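Heavy-metal chelation domain-containing protein (Pyrococcus horikoshii, PDB 3NPG) is of unknown function but possibly takes part in the binding or chelation of heavy-metal ions. Local coordinates at residues S27-V35 with G46-V55; I10-L21 with I89-I97. All coordinates share one frame; numbering follows the deposited sequence.

Overall arrangement
Both contacts belong to the same N-terminal α/β unit. Contact 1 closes a β-hairpin within the three-stranded antiparallel sheet, whereas contact 2 packs the helix that precedes this sheet against helix 79-96, which lies on it. Contact 1 is the more buried, its centre about 11 Å from the centre of the chain against about 15 Å for contact 2, which comes toward the surface at Leu17, Asp20 and Tyr96. Contact 1 is held by backbone bonds and a pair of threonine hydroxyls, contact 2 almost wholly by aliphatic and aromatic side chains. Helix 79-96 joins them, Asn90 probably hydrogen-bonding the carbonyl of Val47 and Ala91 packing on Val35. Contact 1 also reaches neighbouring subunits.

Contact 1 (S27-V35 with G46-V55); sequences SFGLPYTWV and GVAMTLPEEV. With ACT (acetate ion), chain E.
Thr33 and Ala48 form a hydrogen-bonded pair in an antiparallel β-hairpin, strand 32-38 against strand 43-49, within a three-stranded sheet. Their backbones bond in both directions, Thr33 N to Ala48 O at 2.9 Å and Ala48 N to Thr33 O at 2.8 Å. Val35 and Gly46 repeat the pattern, and Thr50 N, giving to Pro31 O, carries the pairing past the strand ends.

The apolar contacts form two groups. In the strands, Trp34 CB lies 3.7 Å from Val47 CG1, on the same side of the sheet; β-branched valine suits an extended strand. The other group lies in the loops. Before strand 32-38, where a cis peptide precedes Pro31, the Phe28 ring receives Thr50 CG2 in an off-centre CH-π contact, 4.1 Å from its centroid, and Val55 CG2 reaches the edge of that ring. Leu30 CD2 meets Thr50 CB at about a right angle and also touches Pro52. Phe28 and Leu30 pack on a second subunit as well, so this loop serves the assembly too.

Tyr32 lays CE2 3.6 Å from CB of Met49, present as selenomethionine, and its OH donates to an acetate ion, probably from the crystallisation liquor, whose OXT lies in the ring plane and which Thr199 also binds.

Threonine suits position 50 because its methyl and hydroxyl serve different partners. A chi1 of -54° sets CG2 anti to the backbone N, on the Phe28 and Leu30 side, and leaves the buried OG1 to accept from Thr33 OG1 at 2.6 Å and donate to Gly29 O, also 2.6 Å from Thr50 OG1.

Contact 2 (I10-L21 with I89-I97); sequences IKKKAMELAEDL and INAVSQYYI
Ala14 faces Ile89 and Ala18 faces Val92 where helix 10-17 meets helix 89-96, the two axes passing 9.7 Å apart at 54°. With only a methyl each, the alanines let the backbones approach locally, Ala14 CA lying 6.0 Å from Ile89 CA. Ile89 uses both branches: CG2 meets Ile10 CG2 at about a right angle, 3.9 Å away, while CD1 reaches the backbone of Lys11, whose amine turns off to Asp72 and Asp75. Val92, with CG1 anti to the backbone N (chi1 173°), directs that methyl to Leu17 CB at 3.7 Å and turns CG2 to Ala18.

Leu21, just beyond the first helix, wedges its two methyls among the tyrosines. CD2 stands over the centre of the Tyr95 ring, a CH-π contact of 3.5 Å to the centroid, while CD1 lies 3.6 Å from Tyr96 CE2. Tyr96 and Leu17 run alongside in opposing senses, CD2 against CD2, and Tyr96 OH makes a weak hydrogen bond to Leu17 O. Tyrosine suits position 95 because its ring face is apolar, while its OH accepts a hydrogen bond from Glu41 N. A serine here would probably leave Leu21 CD2 without its ring face and Glu41 N without its acceptor.

Ile89 and Val92 face helix 6-17 while Ala91 packs on Val37 of strand 32-38, so helix 79-96 is sandwiched between helix 6-17 and the antiparallel sheet of this DUF364 protein's N-terminal unit.

Contact 1 (S27-V35 with G46-V55)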
loop_
_atom_site.group_PDB
_atom_site.type_symbol
_atom_site.label_atom_id
_atom_site.label_comp_id
_atom_site.label_asym_id
_atom_site.label_seq_id
_atom_site.Cartn_x
_atom_site.Cartn_y
_atom_site.Cartn_z
ATOM N N SER A 27 -21.107 -7.612 -12.559
ATOM C CA SER A 27 -20.340 -6.384 -12.352
ATOM C C SER A 27 -19.124 -6.638 -11.475
ATOM O O SER A 27 -19.268 -7.091 -10.338
ATOM C CB SER A 27 -21.217 -5.296 -11.725
ATOM O OG SER A 27 -20.487 -4.102 -11.503
ATOM N N PHE A 28 -17.917 -6.321 -11.990
ATOM C CA PHE A 28 -16.699 -6.352 -11.190
ATOM C C PHE A 28 -16.617 -5.016 -10.432
ATOM O O PHE A 28 -16.070 -4.042 -10.947
ATOM C CB PHE A 28 -15.456 -6.563 -12.090
ATOM C CG PHE A 28 -14.140 -6.604 -11.342
ATOM C CD1 PHE A 28 -13.775 -7.722 -10.603
ATOM C CD2 PHE A 28 -13.244 -5.545 -11.417
ATOM C CE1 PHE A 28 -12.565 -7.758 -9.911
ATOM C CE2 PHE A 28 -12.035 -5.583 -10.730
ATOM C CZ PHE A 28 -11.701 -6.689 -9.983
ATOM N N GLY A 29 -17.317 -4.941 -9.306
ATOM C CA GLY A 29 -17.449 -3.697 -8.561
ATOM C C GLY A 29 -17.064 -3.782 -7.105
ATOM O O GLY A 29 -16.652 -4.838 -6.627
ATOM N N LEU A 30 -17.194 -2.644 -6.383
ATOM C CA LEU A 30 -16.844 -2.545 -4.970
ATOM C C LEU A 30 -18.098 -2.302 -4.099
ATOM O O LEU A 30 -19.002 -1.570 -4.509
ATOM C CB LEU A 30 -15.821 -1.415 -4.747
ATOM C CG LEU A 30 -14.403 -1.672 -5.269
ATOM C CD1 LEU A 30 -13.607 -0.395 -5.298
ATOM C CD2 LEU A 30 -13.685 -2.718 -4.430
ATOM N N PRO A 31 -18.171 -2.903 -2.880
ATOM C CA PRO A 31 -17.161 -3.776 -2.241
ATOM C C PRO A 31 -17.140 -5.198 -2.806
ATOM O O PRO A 31 -16.153 -5.918 -2.628
ATOM C CB PRO A 31 -17.579 -3.749 -0.767
ATOM C CG PRO A 31 -19.069 -3.571 -0.809
ATOM C CD PRO A 31 -19.336 -2.680 -1.997
ATOM N N TYR A 32 -18.221 -5.601 -3.496
ATOM C CA TYR A 32 -18.353 -6.962 -3.992
ATOM C C TYR A 32 -18.593 -7.043 -5.473
ATOM O O TYR A 32 -19.324 -6.219 -6.040
ATOM C CB TYR A 32 -19.469 -7.702 -3.237
ATOM C CG TYR A 32 -19.060 -8.139 -1.853
ATOM C CD1 TYR A 32 -19.145 -7.268 -0.774
ATOM C CD2 TYR A 32 -18.553 -9.413 -1.625
ATOM C CE1 TYR A 32 -18.705 -7.643 0.492
ATOM C CE2 TYR A 32 -18.134 -9.808 -0.359
ATOM C CZ TYR A 32 -18.208 -8.918 0.698
ATOM O OH TYR A 32 -17.787 -9.296 1.947
ATOM N N THR A 33 -17.992 -8.063 -6.111
ATOM C CA THR A 33 -18.279 -8.442 -7.485
ATOM C C THR A 33 -19.482 -9.362 -7.423
ATOM O O THR A 33 -19.554 -10.210 -6.529
ATOM C CB THR A 33 -17.058 -9.155 -8.106
ATOM O OG1 THR A 33 -15.975 -8.232 -8.199
ATOM C CG2 THR A 33 -17.355 -9.746 -9.473
ATOM N N TRP A 34 -20.468 -9.148 -8.291
ATOM C CA TRP A 34 -21.678 -9.957 -8.253
ATOM C C TRP A 34 -22.047 -10.537 -9.598
ATOM O O TRP A 34 -21.711 -9.969 -10.635
ATOM C CB TRP A 34 -22.851 -9.171 -7.651
ATOM C CG TRP A 34 -23.149 -7.887 -8.354
ATOM C CD1 TRP A 34 -22.685 -6.647 -8.030
ATOM C CD2 TRP A 34 -24.016 -7.711 -9.479
ATOM N NE1 TRP A 34 -23.206 -5.708 -8.888
ATOM C CE2 TRP A 34 -24.037 -6.332 -9.782
ATOM C CE3 TRP A 34 -24.779 -8.590 -10.270
ATOM C CZ2 TRP A 34 -24.778 -5.813 -10.847
ATOM C CZ3 TRP A 34 -25.509 -8.073 -11.323
ATOM C CH2 TRP A 34 -25.500 -6.701 -11.607
ATOM N N VAL A 35 -22.735 -11.683 -9.580
ATOM C CA VAL A 35 -23.226 -12.352 -10.781
ATOM C C VAL A 35 -24.679 -12.751 -10.553
ATOM O O VAL A 35 -24.979 -13.466 -9.590
ATOM C CB VAL A 35 -22.337 -13.577 -11.171
ATOM C CG1 VAL A 35 -23.040 -14.469 -12.183
ATOM C CG2 VAL A 35 -20.973 -13.127 -11.699
ATOM N N GLY A 46 -25.038 -14.272 -6.677
ATOM C CA GLY A 46 -23.775 -14.698 -6.099
ATOM C C GLY A 46 -22.786 -13.559 -6.031
ATOM O O GLY A 46 -22.730 -12.730 -6.949
ATOM N N VAL A 47 -22.023 -13.476 -4.925
ATOM C CA VAL A 47 -21.046 -12.402 -4.740
ATOM C C VAL A 47 -19.663 -12.937 -4.416
ATOM O O VAL A 47 -19.534 -14.045 -3.902
ATOM C CB VAL A 47 -21.511 -11.335 -3.700
ATOM C CG1 VAL A 47 -22.740 -10.579 -4.193
ATOM C CG2 VAL A 47 -21.769 -11.965 -2.335
ATOM N N ALA A 48 -18.624 -12.157 -4.742
ATOM C CA ALA A 48 -17.238 -12.480 -4.409
ATOM C C ALA A 48 -16.495 -11.194 -4.133
ATOM O O ALA A 48 -16.539 -10.274 -4.955
ATOM C CB ALA A 48 -16.580 -13.233 -5.553
HETATM N N MSE A 49 -15.881 -11.082 -2.936
HETATM C CA MSE A 49 -15.190 -9.857 -2.521
HETATM C C MSE A 49 -14.125 -9.407 -3.514
HETATM O O MSE A 49 -13.240 -10.184 -3.878
HETATM C CB MSE A 49 -14.591 -10.009 -1.122
HETATM C CG MSE A 49 -13.976 -8.729 -0.596
HETATM SE SE MSE A 49 -13.148 -8.963 1.109
HETATM C CE MSE A 49 -14.606 -8.363 2.220
ATOM N N THR A 50 -14.203 -8.141 -3.935
ATOM C CA THR A 50 -13.222 -7.542 -4.824
ATOM C C THR A 50 -12.024 -7.108 -4.009
ATOM O O THR A 50 -12.185 -6.469 -2.965
ATOM C CB THR A 50 -13.851 -6.369 -5.602
ATOM O OG1 THR A 50 -15.031 -6.829 -6.258
ATOM C CG2 THR A 50 -12.904 -5.775 -6.619
ATOM N N LEU A 51 -10.825 -7.516 -4.437
ATOM C CA LEU A 51 -9.587 -7.169 -3.751
ATOM C C LEU A 51 -8.752 -6.249 -4.654
ATOM O O LEU A 51 -7.939 -6.731 -5.454
ATOM C CB LEU A 51 -8.797 -8.446 -3.382
ATOM C CG LEU A 51 -9.567 -9.507 -2.580
ATOM C CD1 LEU A 51 -8.841 -10.818 -2.595
ATOM C CD2 LEU A 51 -9.812 -9.050 -1.150
ATOM N N PRO A 52 -9.030 -4.913 -4.623
ATOM C CA PRO A 52 -8.327 -3.996 -5.544
ATOM C C PRO A 52 -6.819 -3.966 -5.353
ATOM O O PRO A 52 -6.090 -3.744 -6.317
ATOM C CB PRO A 52 -8.964 -2.639 -5.252
ATOM C CG PRO A 52 -9.567 -2.778 -3.886
ATOM C CD PRO A 52 -10.009 -4.189 -3.782
ATOM N N GLU A 53 -6.342 -4.215 -4.114
ATOM C CA GLU A 53 -4.902 -4.245 -3.816
ATOM C C GLU A 53 -4.181 -5.385 -4.565
ATOM O O GLU A 53 -2.968 -5.342 -4.714
ATOM C CB GLU A 53 -4.650 -4.335 -2.289
ATOM C CG GLU A 53 -5.161 -5.619 -1.635
ATOM C CD GLU A 53 -6.617 -5.615 -1.193
ATOM O OE1 GLU A 53 -7.318 -4.604 -1.433
ATOM O OE2 GLU A 53 -7.050 -6.625 -0.593
ATOM N N GLU A 54 -4.946 -6.383 -5.057
ATOM C CA GLU A 54 -4.409 -7.523 -5.805
ATOM C C GLU A 54 -4.419 -7.254 -7.320
ATOM O O GLU A 54 -3.760 -7.973 -8.078
ATOM C CB GLU A 54 -5.216 -8.797 -5.491
ATOM C CG GLU A 54 -5.223 -9.173 -4.021
ATOM C CD GLU A 54 -3.908 -9.717 -3.511
ATOM O OE1 GLU A 54 -3.525 -10.835 -3.929
ATOM O OE2 GLU A 54 -3.271 -9.041 -2.669
ATOM N N VAL A 55 -5.189 -6.229 -7.762
ATOM C CA VAL A 55 -5.300 -5.884 -9.182
ATOM C C VAL A 55 -4.037 -5.160 -9.662
ATOM O O VAL A 55 -3.700 -4.085 -9.148
ATOM C CB VAL A 55 -6.583 -5.056 -9.486
ATOM C CG1 VAL A 55 -6.727 -4.800 -10.983
ATOM C CG2 VAL A 55 -7.827 -5.746 -8.934
HETATM C C ACT E . -15.759 -12.093 2.269
HETATM O O ACT E . -15.184 -13.043 1.841
HETATM O OXT ACT E . -16.484 -11.505 1.544
HETATM C CH3 ACT E . -15.543 -11.635 3.710
#

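Contact 2 (I10-L21 with I89-I97)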
loop_
_atom_site.group_PDB
_atom_site.type_symbol
_atom_site.label_atom_id
_atom_site.label_comp_id
_atom_site.label_asym_id
_atom_site.label_seq_id
_atom_site.Cartn_x
_atom_site.Cartn_y
_atom_site.Cartn_z
ATOM N N ILE A 10 -13.371 -27.034 -7.863
ATOM C CA ILE A 10 -14.700 -26.486 -7.550
ATOM C C ILE A 10 -15.411 -26.020 -8.826
ATOM O O ILE A 10 -16.599 -26.296 -8.997
ATOM C CB ILE A 10 -14.615 -25.356 -6.470
ATOM C CG1 ILE A 10 -14.074 -25.918 -5.123
ATOM C CG2 ILE A 10 -15.984 -24.667 -6.275
ATOM C CD1 ILE A 10 -13.639 -24.858 -4.111
ATOM N N LYS A 11 -14.670 -25.361 -9.750
ATOM C CA LYS A 11 -15.255 -24.877 -11.008
ATOM C C LYS A 11 -15.754 -26.024 -11.898
ATOM O O LYS A 11 -16.777 -25.876 -12.563
ATOM C CB LYS A 11 -14.277 -23.948 -11.776
ATOM C CG LYS A 11 -13.131 -24.670 -12.465
ATOM C CD LYS A 11 -12.670 -23.938 -13.686
ATOM C CE LYS A 11 -11.583 -24.688 -14.405
ATOM N NZ LYS A 11 -11.166 -23.988 -15.644
ATOM N N LYS A 12 -15.048 -27.180 -11.880
ATOM C CA LYS A 12 -15.438 -28.364 -12.655
ATOM C C LYS A 12 -16.792 -28.890 -12.176
ATOM O O LYS A 12 -17.634 -29.256 -12.996
ATOM C CB LYS A 12 -14.371 -29.470 -12.540
ATOM C CG LYS A 12 -13.093 -29.185 -13.305
ATOM C CD LYS A 12 -11.988 -30.153 -12.876
ATOM C CE LYS A 12 -10.673 -29.911 -13.581
ATOM N NZ LYS A 12 -10.096 -28.580 -13.256
ATOM N N LYS A 13 -17.012 -28.893 -10.846
ATOM C CA LYS A 13 -18.272 -29.334 -10.246
ATOM C C LYS A 13 -19.380 -28.315 -10.515
ATOM O O LYS A 13 -20.520 -28.700 -10.780
ATOM C CB LYS A 13 -18.110 -29.538 -8.723
ATOM C CG LYS A 13 -17.167 -30.667 -8.326
ATOM C CD LYS A 13 -17.029 -30.746 -6.806
ATOM C CE LYS A 13 -16.109 -31.856 -6.363
ATOM N N ALA A 14 -19.046 -27.008 -10.425
ATOM C CA ALA A 14 -20.001 -25.907 -10.622
ATOM C C ALA A 14 -20.489 -25.802 -12.073
ATOM O O ALA A 14 -21.644 -25.450 -12.302
ATOM C CB ALA A 14 -19.378 -24.591 -10.181
HETATM N N MSE A 15 -19.610 -26.114 -13.055
HETATM C CA MSE A 15 -19.973 -26.062 -14.479
HETATM C C MSE A 15 -20.988 -27.138 -14.855
HETATM O O MSE A 15 -21.756 -26.954 -15.798
HETATM C CB MSE A 15 -18.732 -26.148 -15.364
HETATM C CG MSE A 15 -18.043 -24.821 -15.540
HETATM SE SE MSE A 15 -16.507 -24.901 -16.712
HETATM C CE MSE A 15 -15.346 -26.024 -15.651
ATOM N N GLU A 16 -21.017 -28.248 -14.097
ATOM C CA GLU A 16 -21.984 -29.323 -14.308
ATOM C C GLU A 16 -23.371 -28.889 -13.787
ATOM O O GLU A 16 -24.388 -29.377 -14.268
ATOM C CB GLU A 16 -21.519 -30.609 -13.595
ATOM C CG GLU A 16 -22.033 -31.892 -14.236
ATOM C CD GLU A 16 -21.156 -32.464 -15.340
ATOM O OE1 GLU A 16 -19.923 -32.243 -15.297
ATOM O OE2 GLU A 16 -21.692 -33.195 -16.203
ATOM N N LEU A 17 -23.399 -27.957 -12.817
ATOM C CA LEU A 17 -24.646 -27.457 -12.225
ATOM C C LEU A 17 -25.174 -26.206 -12.944
ATOM O O LEU A 17 -26.352 -25.877 -12.821
ATOM C CB LEU A 17 -24.451 -27.168 -10.727
ATOM C CG LEU A 17 -24.785 -28.315 -9.779
ATOM C CD1 LEU A 17 -23.654 -29.337 -9.722
ATOM C CD2 LEU A 17 -25.064 -27.801 -8.405
ATOM N N ALA A 18 -24.316 -25.538 -13.719
ATOM C CA ALA A 18 -24.687 -24.322 -14.442
ATOM C C ALA A 18 -25.369 -24.621 -15.785
ATOM O O ALA A 18 -25.667 -23.690 -16.540
ATOM C CB ALA A 18 -23.458 -23.459 -14.663
ATOM N N GLU A 19 -25.624 -25.916 -16.083
ATOM C CA GLU A 19 -26.226 -26.349 -17.352
ATOM C C GLU A 19 -27.619 -25.754 -17.578
ATOM O O GLU A 19 -27.914 -25.288 -18.682
ATOM C CB GLU A 19 -26.272 -27.884 -17.436
ATOM N N ASP A 20 -28.470 -25.753 -16.531
ATOM C CA ASP A 20 -29.841 -25.240 -16.638
ATOM C C ASP A 20 -29.972 -23.786 -16.146
ATOM O O ASP A 20 -31.088 -23.295 -15.983
ATOM C CB ASP A 20 -30.826 -26.163 -15.893
ATOM C CG ASP A 20 -30.898 -27.574 -16.461
ATOM O OD1 ASP A 20 -31.055 -27.713 -17.699
ATOM O OD2 ASP A 20 -30.862 -28.537 -15.662
ATOM N N LEU A 21 -28.832 -23.089 -15.951
ATOM C CA LEU A 21 -28.828 -21.689 -15.499
ATOM C C LEU A 21 -28.251 -20.758 -16.566
ATOM O O LEU A 21 -27.350 -21.151 -17.312
ATOM C CB LEU A 21 -28.041 -21.540 -14.192
ATOM C CG LEU A 21 -28.667 -22.159 -12.949
ATOM C CD1 LEU A 21 -27.666 -22.254 -11.845
ATOM C CD2 LEU A 21 -29.878 -21.368 -12.491
ATOM N N ILE A 89 -19.702 -18.976 -9.454
ATOM C CA ILE A 89 -19.817 -20.262 -8.738
ATOM C C ILE A 89 -20.795 -20.104 -7.569
ATOM O O ILE A 89 -21.652 -20.965 -7.360
ATOM C CB ILE A 89 -18.415 -20.780 -8.258
ATOM C CG1 ILE A 89 -17.524 -21.157 -9.453
ATOM C CG2 ILE A 89 -18.564 -21.971 -7.281
ATOM C CD1 ILE A 89 -16.079 -21.408 -9.100
ATOM N N ASN A 90 -20.702 -18.966 -6.848
ATOM C CA ASN A 90 -21.600 -18.648 -5.743
ATOM C C ASN A 90 -23.033 -18.428 -6.232
ATOM O O ASN A 90 -23.975 -18.830 -5.555
ATOM C CB ASN A 90 -21.097 -17.424 -4.982
ATOM C CG ASN A 90 -19.798 -17.660 -4.249
ATOM O OD1 ASN A 90 -19.425 -18.794 -3.930
ATOM N ND2 ASN A 90 -19.093 -16.589 -3.937
ATOM N N ALA A 91 -23.196 -17.808 -7.426
ATOM C CA ALA A 91 -24.514 -17.580 -8.024
ATOM C C ALA A 91 -25.222 -18.902 -8.284
ATOM O O ALA A 91 -26.373 -19.077 -7.874
ATOM C CB ALA A 91 -24.370 -16.798 -9.319
ATOM N N VAL A 92 -24.500 -19.870 -8.911
ATOM C CA VAL A 92 -25.020 -21.217 -9.189
ATOM C C VAL A 92 -25.331 -21.938 -7.865
ATOM O O VAL A 92 -26.374 -22.580 -7.741
ATOM C CB VAL A 92 -24.020 -22.032 -10.070
ATOM C CG1 VAL A 92 -24.470 -23.483 -10.221
ATOM C CG2 VAL A 92 -23.836 -21.377 -11.435
ATOM N N SER A 93 -24.447 -21.765 -6.859
ATOM C CA SER A 93 -24.588 -22.378 -5.541
ATOM C C SER A 93 -25.807 -21.858 -4.797
ATOM O O SER A 93 -26.539 -22.641 -4.212
ATOM C CB SER A 93 -23.334 -22.137 -4.711
ATOM O OG SER A 93 -22.181 -22.670 -5.342
ATOM N N GLN A 94 -26.033 -20.530 -4.827
ATOM C CA GLN A 94 -27.168 -19.889 -4.138
ATOM C C GLN A 94 -28.525 -20.298 -4.728
ATOM O O GLN A 94 -29.545 -20.228 -4.038
ATOM C CB GLN A 94 -27.009 -18.359 -4.130
ATOM C CG GLN A 94 -25.861 -17.873 -3.247
ATOM C CD GLN A 94 -26.158 -18.057 -1.783
ATOM O OE1 GLN A 94 -26.919 -17.304 -1.193
ATOM N NE2 GLN A 94 -25.526 -19.038 -1.158
ATOM N N TYR A 95 -28.532 -20.748 -5.993
ATOM C CA TYR A 95 -29.735 -21.254 -6.643
ATOM C C TYR A 95 -30.067 -22.663 -6.120
ATOM O O TYR A 95 -31.239 -22.977 -5.905
ATOM C CB TYR A 95 -29.544 -21.278 -8.178
ATOM C CG TYR A 95 -30.775 -21.715 -8.948
ATOM C CD1 TYR A 95 -31.742 -20.794 -9.340
ATOM C CD2 TYR A 95 -30.937 -23.036 -9.348
ATOM C CE1 TYR A 95 -32.864 -21.187 -10.074
ATOM C CE2 TYR A 95 -32.055 -23.443 -10.077
ATOM C CZ TYR A 95 -33.018 -22.516 -10.435
ATOM O OH TYR A 95 -34.114 -22.918 -11.160
ATOM N N TYR A 96 -29.028 -23.499 -5.888
ATOM C CA TYR A 96 -29.204 -24.890 -5.476
ATOM C C TYR A 96 -28.963 -25.141 -3.971
ATOM O O TYR A 96 -29.136 -26.276 -3.511
ATOM C CB TYR A 96 -28.309 -25.811 -6.321
ATOM C CG TYR A 96 -28.680 -25.845 -7.786
ATOM C CD1 TYR A 96 -29.849 -26.467 -8.215
ATOM C CD2 TYR A 96 -27.828 -25.328 -8.753
ATOM C CE1 TYR A 96 -30.182 -26.531 -9.565
ATOM C CE2 TYR A 96 -28.147 -25.392 -10.107
ATOM C CZ TYR A 96 -29.331 -25.989 -10.509
ATOM O OH TYR A 96 -29.658 -26.056 -11.839
ATOM N N ILE A 97 -28.583 -24.095 -3.205
ATOM C CA ILE A 97 -28.281 -24.235 -1.766
ATOM C C ILE A 97 -29.490 -24.731 -0.937
ATOM O O ILE A 97 -30.587 -24.181 -1.049
ATOM C CB ILE A 97 -27.637 -22.929 -1.172
ATOM C CG1 ILE A 97 -26.996 -23.185 0.214
ATOM C CG2 ILE A 97 -28.640 -21.758 -1.128
ATOM C CD1 ILE A 97 -25.623 -23.787 0.172
#